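Local coordinates for protein acetylserotonin O-methyltransferase (Homo sapiens, PDB 4A6D) that catalyses the S-adenosylmethionine-dependent O-methylation of N-acetylserotonin to melatonin, working as a homodimer, at residues A[34-37]-A[43-46]; A[59-64]-A[82-87]; A[294-299]-A[309-314]. One frame throughout, in Å; residues are numbered along the deposited sequence.

Contact 1 (A[34-37]-A[43-46])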
loop_
_atom_site.group_PDB
_atom_site.type_symbol
_atom_site.label_atom_id
_atom_site.label_comp_id
_atom_site.label_asym_id
_atom_site.label_seq_id
_atom_site.Cartn_x
_atom_site.Cartn_y
_atom_site.Cartn_z
ATOM N N PHE A 34 11.935 -5.076 15.487
ATOM C CA PHE A 34 11.690 -4.241 16.668
ATOM C C PHE A 34 11.864 -4.983 17.990
ATOM O O PHE A 34 12.440 -4.409 18.913
ATOM C CB PHE A 34 10.328 -3.535 16.565
ATOM C CG PHE A 34 10.122 -2.873 15.218
ATOM C CD1 PHE A 34 10.913 -1.796 14.823
ATOM C CD2 PHE A 34 9.165 -3.351 14.331
ATOM C CE1 PHE A 34 10.747 -1.208 13.567
ATOM C CE2 PHE A 34 8.981 -2.745 13.085
ATOM C CZ PHE A 34 9.781 -1.686 12.706
ATOM N N ASP A 35 11.428 -6.265 18.062
ATOM C CA ASP A 35 11.584 -7.113 19.250
ATOM C C ASP A 35 13.068 -7.397 19.525
ATOM O O ASP A 35 13.519 -7.208 20.657
ATOM C CB ASP A 35 10.797 -8.431 19.113
ATOM C CG ASP A 35 9.295 -8.303 19.278
ATOM O OD1 ASP A 35 8.853 -7.519 20.156
ATOM O OD2 ASP A 35 8.561 -9.046 18.590
ATOM N N LEU A 36 13.820 -7.811 18.482
ATOM C CA LEU A 36 15.254 -8.098 18.533
ATOM C C LEU A 36 16.047 -6.875 19.009
ATOM O O LEU A 36 16.990 -7.034 19.789
ATOM C CB LEU A 36 15.751 -8.532 17.142
ATOM C CG LEU A 36 17.198 -9.026 17.052
ATOM C CD1 LEU A 36 17.300 -10.483 17.474
ATOM C CD2 LEU A 36 17.737 -8.863 15.651
ATOM N N LEU A 37 15.659 -5.662 18.531
ATOM C CA LEU A 37 16.280 -4.387 18.898
ATOM C C LEU A 37 15.976 -3.993 20.340
ATOM O O LEU A 37 16.819 -3.363 20.974
ATOM C CB LEU A 37 15.886 -3.247 17.936
ATOM C CG LEU A 37 16.541 -3.240 16.547
ATOM C CD1 LEU A 37 15.839 -2.274 15.626
ATOM C CD2 LEU A 37 18.015 -2.898 16.623
ATOM N N PRO A 43 22.304 -0.769 20.646
ATOM C CA PRO A 43 21.967 -0.748 19.211
ATOM C C PRO A 43 22.699 -1.841 18.428
ATOM O O PRO A 43 23.788 -2.252 18.831
ATOM C CB PRO A 43 22.383 0.655 18.774
ATOM C CG PRO A 43 23.494 1.013 19.681
ATOM C CD PRO A 43 23.218 0.336 20.999
ATOM N N LEU A 44 22.103 -2.304 17.309
ATOM C CA LEU A 44 22.657 -3.381 16.473
ATOM C C LEU A 44 22.987 -2.971 15.033
ATOM O O LEU A 44 22.229 -2.202 14.433
ATOM C CB LEU A 44 21.664 -4.564 16.394
ATOM C CG LEU A 44 21.208 -5.270 17.657
ATOM C CD1 LEU A 44 20.123 -6.262 17.322
ATOM C CD2 LEU A 44 22.364 -5.979 18.341
ATOM N N ASP A 45 24.051 -3.572 14.450
ATOM C CA ASP A 45 24.412 -3.348 13.041
ATOM C C ASP A 45 23.607 -4.298 12.126
ATOM O O ASP A 45 22.906 -5.175 12.644
ATOM C CB ASP A 45 25.938 -3.468 12.798
ATOM C CG ASP A 45 26.604 -4.780 13.190
ATOM O OD1 ASP A 45 25.969 -5.850 13.031
ATOM O OD2 ASP A 45 27.788 -4.747 13.583
ATOM N N VAL A 46 23.707 -4.121 10.784
ATOM C CA VAL A 46 23.019 -4.919 9.742
ATOM C C VAL A 46 23.239 -6.432 9.938
ATOM O O VAL A 46 22.268 -7.184 10.004
ATOM C CB VAL A 46 23.373 -4.450 8.286
ATOM C CG1 VAL A 46 22.736 -5.351 7.223
ATOM C CG2 VAL A 46 22.971 -2.996 8.055
#

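Contact 2 (A[59-64]-A[82-87])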
loop_
_atom_site.group_PDB
_atom_site.type_symbol
_atom_site.label_atom_id
_atom_site.label_comp_id
_atom_site.label_asym_id
_atom_site.label_seq_id
_atom_site.Cartn_x
_atom_site.Cartn_y
_atom_site.Cartn_z
ATOM N N GLY A 59 18.834 -7.549 1.887
ATOM C CA GLY A 59 17.432 -7.393 2.266
ATOM C C GLY A 59 17.224 -6.678 3.581
ATOM O O GLY A 59 16.398 -5.762 3.660
ATOM N N THR A 60 17.989 -7.080 4.618
ATOM C CA THR A 60 17.926 -6.487 5.959
ATOM C C THR A 60 18.303 -5.010 5.917
ATOM O O THR A 60 17.560 -4.202 6.466
ATOM C CB THR A 60 18.788 -7.283 6.952
ATOM O OG1 THR A 60 18.348 -8.639 6.970
ATOM C CG2 THR A 60 18.736 -6.727 8.349
ATOM N N GLU A 61 19.433 -4.659 5.239
ATOM C CA GLU A 61 19.904 -3.283 5.130
ATOM C C GLU A 61 18.885 -2.404 4.441
ATOM O O GLU A 61 18.596 -1.315 4.931
ATOM C CB GLU A 61 21.264 -3.195 4.436
ATOM C CG GLU A 61 21.918 -1.835 4.629
ATOM C CD GLU A 61 22.960 -1.398 3.616
ATOM O OE1 GLU A 61 22.752 -1.602 2.396
ATOM O OE2 GLU A 61 23.945 -0.758 4.048
ATOM N N LEU A 62 18.299 -2.891 3.344
ATOM C CA LEU A 62 17.262 -2.155 2.632
ATOM C C LEU A 62 16.115 -1.882 3.571
ATOM O O LEU A 62 15.731 -0.732 3.740
ATOM C CB LEU A 62 16.779 -2.925 1.388
ATOM C CG LEU A 62 17.711 -2.887 0.166
ATOM C CD1 LEU A 62 17.180 -3.784 -0.948
ATOM C CD2 LEU A 62 17.858 -1.480 -0.360
ATOM N N LEU A 63 15.662 -2.923 4.281
ATOM C CA LEU A 63 14.565 -2.855 5.238
ATOM C C LEU A 63 14.842 -1.868 6.379
ATOM O O LEU A 63 13.987 -1.028 6.660
ATOM C CB LEU A 63 14.257 -4.270 5.767
ATOM C CG LEU A 63 12.890 -4.502 6.406
ATOM C CD1 LEU A 63 11.854 -4.873 5.354
ATOM C CD2 LEU A 63 12.967 -5.605 7.435
ATOM N N LEU A 64 16.018 -1.971 7.031
ATOM C CA LEU A 64 16.409 -1.096 8.146
ATOM C C LEU A 64 16.541 0.357 7.671
ATOM O O LEU A 64 16.027 1.261 8.333
ATOM C CB LEU A 64 17.745 -1.548 8.780
ATOM C CG LEU A 64 17.774 -2.887 9.538
ATOM C CD1 LEU A 64 19.208 -3.321 9.788
ATOM C CD2 LEU A 64 17.000 -2.814 10.867
ATOM N N ALA A 82 27.023 1.432 10.727
ATOM C CA ALA A 82 25.732 1.995 11.145
ATOM C C ALA A 82 25.175 1.081 12.212
ATOM O O ALA A 82 25.293 -0.141 12.093
ATOM C CB ALA A 82 24.760 2.035 9.971
ATOM N N PHE A 83 24.586 1.683 13.256
ATOM C CA PHE A 83 23.939 1.009 14.379
ATOM C C PHE A 83 22.521 1.530 14.539
ATOM O O PHE A 83 22.300 2.737 14.659
ATOM C CB PHE A 83 24.757 1.149 15.670
ATOM C CG PHE A 83 26.017 0.319 15.644
ATOM C CD1 PHE A 83 26.000 -1.013 16.034
ATOM C CD2 PHE A 83 27.217 0.864 15.203
ATOM C CE1 PHE A 83 27.161 -1.786 15.989
ATOM C CE2 PHE A 83 28.379 0.088 15.158
ATOM C CZ PHE A 83 28.344 -1.228 15.567
ATOM N N TYR A 84 21.560 0.609 14.498
ATOM C CA TYR A 84 20.135 0.904 14.548
ATOM C C TYR A 84 19.569 0.725 15.919
ATOM O O TYR A 84 20.000 -0.159 16.655
ATOM C CB TYR A 84 19.385 0.025 13.540
ATOM C CG TYR A 84 19.923 0.166 12.134
ATOM C CD1 TYR A 84 20.984 -0.623 11.687
ATOM C CD2 TYR A 84 19.426 1.138 11.272
ATOM C CE1 TYR A 84 21.542 -0.441 10.419
ATOM C CE2 TYR A 84 19.966 1.318 9.997
ATOM C CZ TYR A 84 21.024 0.529 9.578
ATOM O OH TYR A 84 21.496 0.665 8.306
ATOM N N ARG A 85 18.600 1.570 16.267
ATOM C CA ARG A 85 17.915 1.530 17.550
ATOM C C ARG A 85 16.441 1.885 17.340
ATOM O O ARG A 85 16.100 2.496 16.325
ATOM C CB ARG A 85 18.619 2.454 18.574
ATOM C CG ARG A 85 18.209 3.924 18.547
ATOM C CD ARG A 85 19.138 4.781 19.388
ATOM N NE ARG A 85 19.434 6.064 18.742
ATOM C CZ ARG A 85 20.317 6.238 17.759
ATOM N NH1 ARG A 85 20.999 5.202 17.275
ATOM N NH2 ARG A 85 20.514 7.442 17.239
ATOM N N ASN A 86 15.573 1.490 18.282
ATOM C CA ASN A 86 14.144 1.786 18.221
ATOM C C ASN A 86 13.874 3.263 18.527
ATOM O O ASN A 86 14.689 3.943 19.173
ATOM C CB ASN A 86 13.362 0.904 19.205
ATOM C CG ASN A 86 12.984 -0.470 18.704
ATOM O OD1 ASN A 86 12.478 -0.648 17.592
ATOM N ND2 ASN A 86 13.138 -1.469 19.563
ATOM N N THR A 87 12.722 3.747 18.044
ATOM C CA THR A 87 12.198 5.093 18.283
ATOM C C THR A 87 11.167 4.989 19.424
ATOM O O THR A 87 10.967 3.900 19.977
ATOM C CB THR A 87 11.489 5.609 17.023
ATOM O OG1 THR A 87 10.570 4.609 16.564
ATOM C CG2 THR A 87 12.450 6.030 15.933
#

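Contact 3 (A[294-299]-A[309-314])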
loop_
_atom_site.group_PDB
_atom_site.type_symbol
_atom_site.label_atom_id
_atom_site.label_comp_id
_atom_site.label_asym_id
_atom_site.label_seq_id
_atom_site.Cartn_x
_atom_site.Cartn_y
_atom_site.Cartn_z
ATOM N N LEU A 294 -10.809 10.411 6.321
ATOM C CA LEU A 294 -10.222 9.551 5.314
ATOM C C LEU A 294 -10.034 8.106 5.799
ATOM O O LEU A 294 -10.410 7.164 5.087
ATOM C CB LEU A 294 -8.911 10.168 4.800
ATOM C CG LEU A 294 -8.020 9.329 3.849
ATOM C CD1 LEU A 294 -8.799 8.787 2.654
ATOM C CD2 LEU A 294 -6.845 10.166 3.395
ATOM N N LEU A 295 -9.475 7.935 7.006
ATOM C CA LEU A 295 -9.226 6.612 7.570
ATOM C C LEU A 295 -10.554 5.817 7.682
ATOM O O LEU A 295 -10.562 4.640 7.376
ATOM C CB LEU A 295 -8.492 6.756 8.931
ATOM C CG LEU A 295 -8.092 5.439 9.638
ATOM C CD1 LEU A 295 -6.863 5.635 10.485
ATOM C CD2 LEU A 295 -9.198 4.963 10.548
ATOM N N THR A 296 -11.670 6.482 8.066
ATOM C CA THR A 296 -13.008 5.878 8.190
ATOM C C THR A 296 -13.557 5.481 6.830
ATOM O O THR A 296 -14.144 4.408 6.701
ATOM C CB THR A 296 -13.956 6.798 8.964
ATOM O OG1 THR A 296 -13.354 7.109 10.219
ATOM C CG2 THR A 296 -15.304 6.162 9.212
ATOM N N GLN A 297 -13.378 6.353 5.821
ATOM C CA GLN A 297 -13.773 6.069 4.439
ATOM C C GLN A 297 -12.998 4.822 3.937
ATOM O O GLN A 297 -13.601 3.946 3.299
ATOM C CB GLN A 297 -13.448 7.256 3.527
ATOM C CG GLN A 297 -14.332 8.478 3.701
ATOM C CD GLN A 297 -13.742 9.584 2.861
ATOM O OE1 GLN A 297 -12.744 10.207 3.216
ATOM N NE2 GLN A 297 -14.267 9.786 1.684
ATOM N N LEU A 298 -11.681 4.726 4.264
ATOM C CA LEU A 298 -10.874 3.573 3.843
ATOM C C LEU A 298 -11.406 2.312 4.508
ATOM O O LEU A 298 -11.598 1.300 3.835
ATOM C CB LEU A 298 -9.355 3.767 4.092
ATOM C CG LEU A 298 -8.617 4.852 3.276
ATOM C CD1 LEU A 298 -7.265 5.106 3.847
ATOM C CD2 LEU A 298 -8.466 4.465 1.808
ATOM N N TYR A 299 -11.732 2.418 5.796
ATOM C CA TYR A 299 -12.361 1.373 6.609
ATOM C C TYR A 299 -13.715 0.955 6.050
ATOM O O TYR A 299 -14.033 -0.236 6.105
ATOM C CB TYR A 299 -12.534 1.841 8.063
ATOM C CG TYR A 299 -11.298 1.733 8.936
ATOM C CD1 TYR A 299 -10.012 1.733 8.374
ATOM C CD2 TYR A 299 -11.406 1.660 10.324
ATOM C CE1 TYR A 299 -8.873 1.633 9.174
ATOM C CE2 TYR A 299 -10.272 1.587 11.135
ATOM C CZ TYR A 299 -9.007 1.587 10.555
ATOM O OH TYR A 299 -7.896 1.528 11.355
ATOM N N GLY A 309 -20.728 -5.429 5.400
ATOM C CA GLY A 309 -21.120 -4.106 5.866
ATOM C C GLY A 309 -20.457 -2.892 5.260
ATOM O O GLY A 309 -20.051 -2.881 4.103
ATOM N N GLN A 310 -20.378 -1.845 6.067
ATOM C CA GLN A 310 -19.907 -0.509 5.712
ATOM C C GLN A 310 -19.735 0.238 7.008
ATOM O O GLN A 310 -20.238 -0.205 8.054
ATOM C CB GLN A 310 -21.021 0.218 4.888
ATOM C CG GLN A 310 -22.396 0.206 5.587
ATOM C CD GLN A 310 -23.579 0.832 4.872
ATOM O OE1 GLN A 310 -24.677 0.230 4.798
ATOM N NE2 GLN A 310 -23.455 2.102 4.498
ATOM N N GLU A 311 -19.069 1.388 6.943
ATOM C CA GLU A 311 -19.018 2.291 8.087
ATOM C C GLU A 311 -20.258 3.194 7.947
ATOM O O GLU A 311 -20.835 3.281 6.858
ATOM C CB GLU A 311 -17.685 3.064 8.171
ATOM C CG GLU A 311 -16.469 2.163 8.417
ATOM C CD GLU A 311 -16.467 1.247 9.629
ATOM O OE1 GLU A 311 -17.068 1.606 10.668
ATOM O OE2 GLU A 311 -15.864 0.155 9.532
ATOM N N ARG A 312 -20.748 3.763 9.045
ATOM C CA ARG A 312 -21.978 4.567 8.958
ATOM C C ARG A 312 -21.850 5.896 9.650
ATOM O O ARG A 312 -20.976 6.061 10.497
ATOM C CB ARG A 312 -23.209 3.771 9.496
ATOM C CG ARG A 312 -23.504 2.454 8.740
ATOM C CD ARG A 312 -24.463 1.569 9.521
ATOM N NE ARG A 312 -25.059 0.492 8.730
ATOM C CZ ARG A 312 -24.638 -0.773 8.717
ATOM N NH1 ARG A 312 -23.562 -1.131 9.407
ATOM N NH2 ARG A 312 -25.286 -1.684 8.014
ATOM N N THR A 313 -22.740 6.840 9.296
ATOM C CA THR A 313 -22.869 8.172 9.903
ATOM C C THR A 313 -23.698 8.087 11.183
ATOM O O THR A 313 -24.534 7.169 11.321
ATOM C CB THR A 313 -23.547 9.181 8.929
ATOM O OG1 THR A 313 -24.923 8.841 8.749
ATOM C CG2 THR A 313 -22.797 9.331 7.567
ATOM N N PRO A 314 -23.554 9.090 12.101
ATOM C CA PRO A 314 -24.380 9.098 13.321
ATOM C C PRO A 314 -25.894 8.952 13.063
ATOM O O PRO A 314 -26.593 8.197 13.766
ATOM C CB PRO A 314 -24.039 10.451 13.934
ATOM C CG PRO A 314 -22.658 10.694 13.524
ATOM C CD PRO A 314 -22.625 10.243 12.100
#

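Contact 1 (A[34-37]-A[43-46])
Leu44 reaches out of the loop between two helices and lays its isobutyl group against Leu36 and Leu37, neighbours on helix 33-39. The case illustrates a general principle: one well-directed leucine can fasten a loop to the helix it has just left. Leu44 gives up the most surface here, and Leu37 and Leu36 follow in that order. The bond from CA to CB of Leu44 already points at the helix, and its CG stands anti to the carbonyl carbon (chi1 -59°), which carries the branch onward between the two helical leucines. The terminal methyl CD1 does most of the touching. It lies 3.9 Å from CD2 of Leu36 and 4.0 Å from CD2 of Leu37, so a single methyl is shared by two partners.

The two helical leucines approach it differently. Leu37 runs alongside Leu44 in the opposite sense, and its CD2 also meets the root of the other side chain, 4.0 Å from Leu44 CB. Leu36 instead lies roughly at right angles to Leu44 and offers its CG and CD2. Its CG is turned anti to the backbone N (chi1 -173°), and this brings the branch round to the loop although its CB does not point there. No hydrogen bond joins the two segments, and the contact is entirely apolar.

Polar ties hold the surroundings: the backbone of Leu44 is hydrogen-bonded to Tyr84 of strand 81-86, and Asp45 caps helix 46-53 through Ala48 N. Leu37 also packs on Leu73 of strand 73-78. Helix 33-39, a short connection whose backbone pairs with the hairpin at Tyr84, and helix 46-53 form the first half of the winged-helix motif within the dimerisation domain of the O-methyltransferase.

Contact 2 (A[59-64]-A[82-87])
In the winged-helix dimerisation domain, helix 57-69 packs on the beta hairpin of strands 73-78 and 81-86 where Leu64 covers one face of the Tyr84 ring. The contact is a CH-pi interaction: Leu64 CB stands 3.9 Å from the ring centroid and only 14° off the normal, displaced a little toward the rim. The same face takes a second touch, from Leu64 CD1 at 3.7 Å from Tyr84 CD1. The leucine therefore spreads over the ring, with CB nearest CE2 and the methyl above the CD1-CE1 side. The CB of Tyr84 is already directed at the helix, and CG anti to the carbonyl carbon (chi1 -56°) lays the ring against Leu64. Glu61, one turn earlier, adds a marginal contact, while its carboxylate forms a salt bridge with Arg290 of the second subunit. Replacing the tyrosine by an alanine would remove the ring and would probably leave Leu64 facing a gap and Asp65 without its hydroxyl partner. In the deposited structure that hydroxyl lies beyond the leucine, where Tyr84 OH is hydrogen-bonded to Asp65 OD1.

Contact 3 (A[294-299]-A[309-314])
Thr296 is the first residue of helix 294-305 to meet Glu311, whose side chain leans onto the helix from the loop that follows it. The methyl CG2 of Thr296 faces Glu311 CB at 4.0 Å, the two side chains crossing at about a right angle. Its carbonyl comes nearer: Thr296 O is 3.7 Å from Glu311 CG, so the methylene of the glutamate lies against helix backbone. The hydroxyl of Thr296 is engaged with Ser284 OG instead. Gln297 starts away from the loop, and its OE1 is hydrogen-bonded to Ser69 OG of the second subunit.

Tyr299, one turn beyond Thr296, completes the seat. It touches with its root and not its ring: Tyr299 CB is 4.0 Å from Glu311 CG, and its carbonyl carbon lies 3.8 Å from that same CG. The ring turns away from the glutamate, roughly crosswise to the helix axis, and Leu295 CD2 covers one face 3.4 Å above the plane.

The glutamate fits this seat because its chain is bent at chi2 (-56°): CG rests on the helix while OE2 stays close to Tyr299, 4.0 Å from its CB. OE2 is hydrogen-bonded to His255 ND1. His255 is the inferred proton donor/acceptor, so the packing is consistent with a second-shell role in which helix 294-305 positions the glutamate that orients the histidine. The principle at work is that packing round the methylenes of a charged side chain can set where its polar end lies. Glu311 N is also hydrogen-bonded to Ser300 OG.

Around this seat, Arg312, whose CB is directed away from the helix, forms a salt bridge with Asp259 of helix 259-272, and Thr313 caps helix 314-324 through His316 N. Tyr299 also packs on Ile337 and Tyr338, just before strand 339-344.

Overall arrangement
Contacts 1 and 2 belong to one small domain and meet at its hairpin: contact 2 uses strand 81-86 itself, contact 1 packs beside it, and their centres are 7 Å apart. Leu37 of contact 1 packs on the backbone of Tyr84. Contact 3 lies in the methyltransferase domain, with about 17 Å between its nearest atoms and those of contact 1. Contact 1 is only partly buried and purely aliphatic, whereas contact 2 is buried and sets a leucine on an aromatic face. Contact 3, also buried, packs the stem of a charged side chain on helix backbone beside the active site. Contacts 2 and 3 both border the second subunit, which does not touch the segments of contact 1.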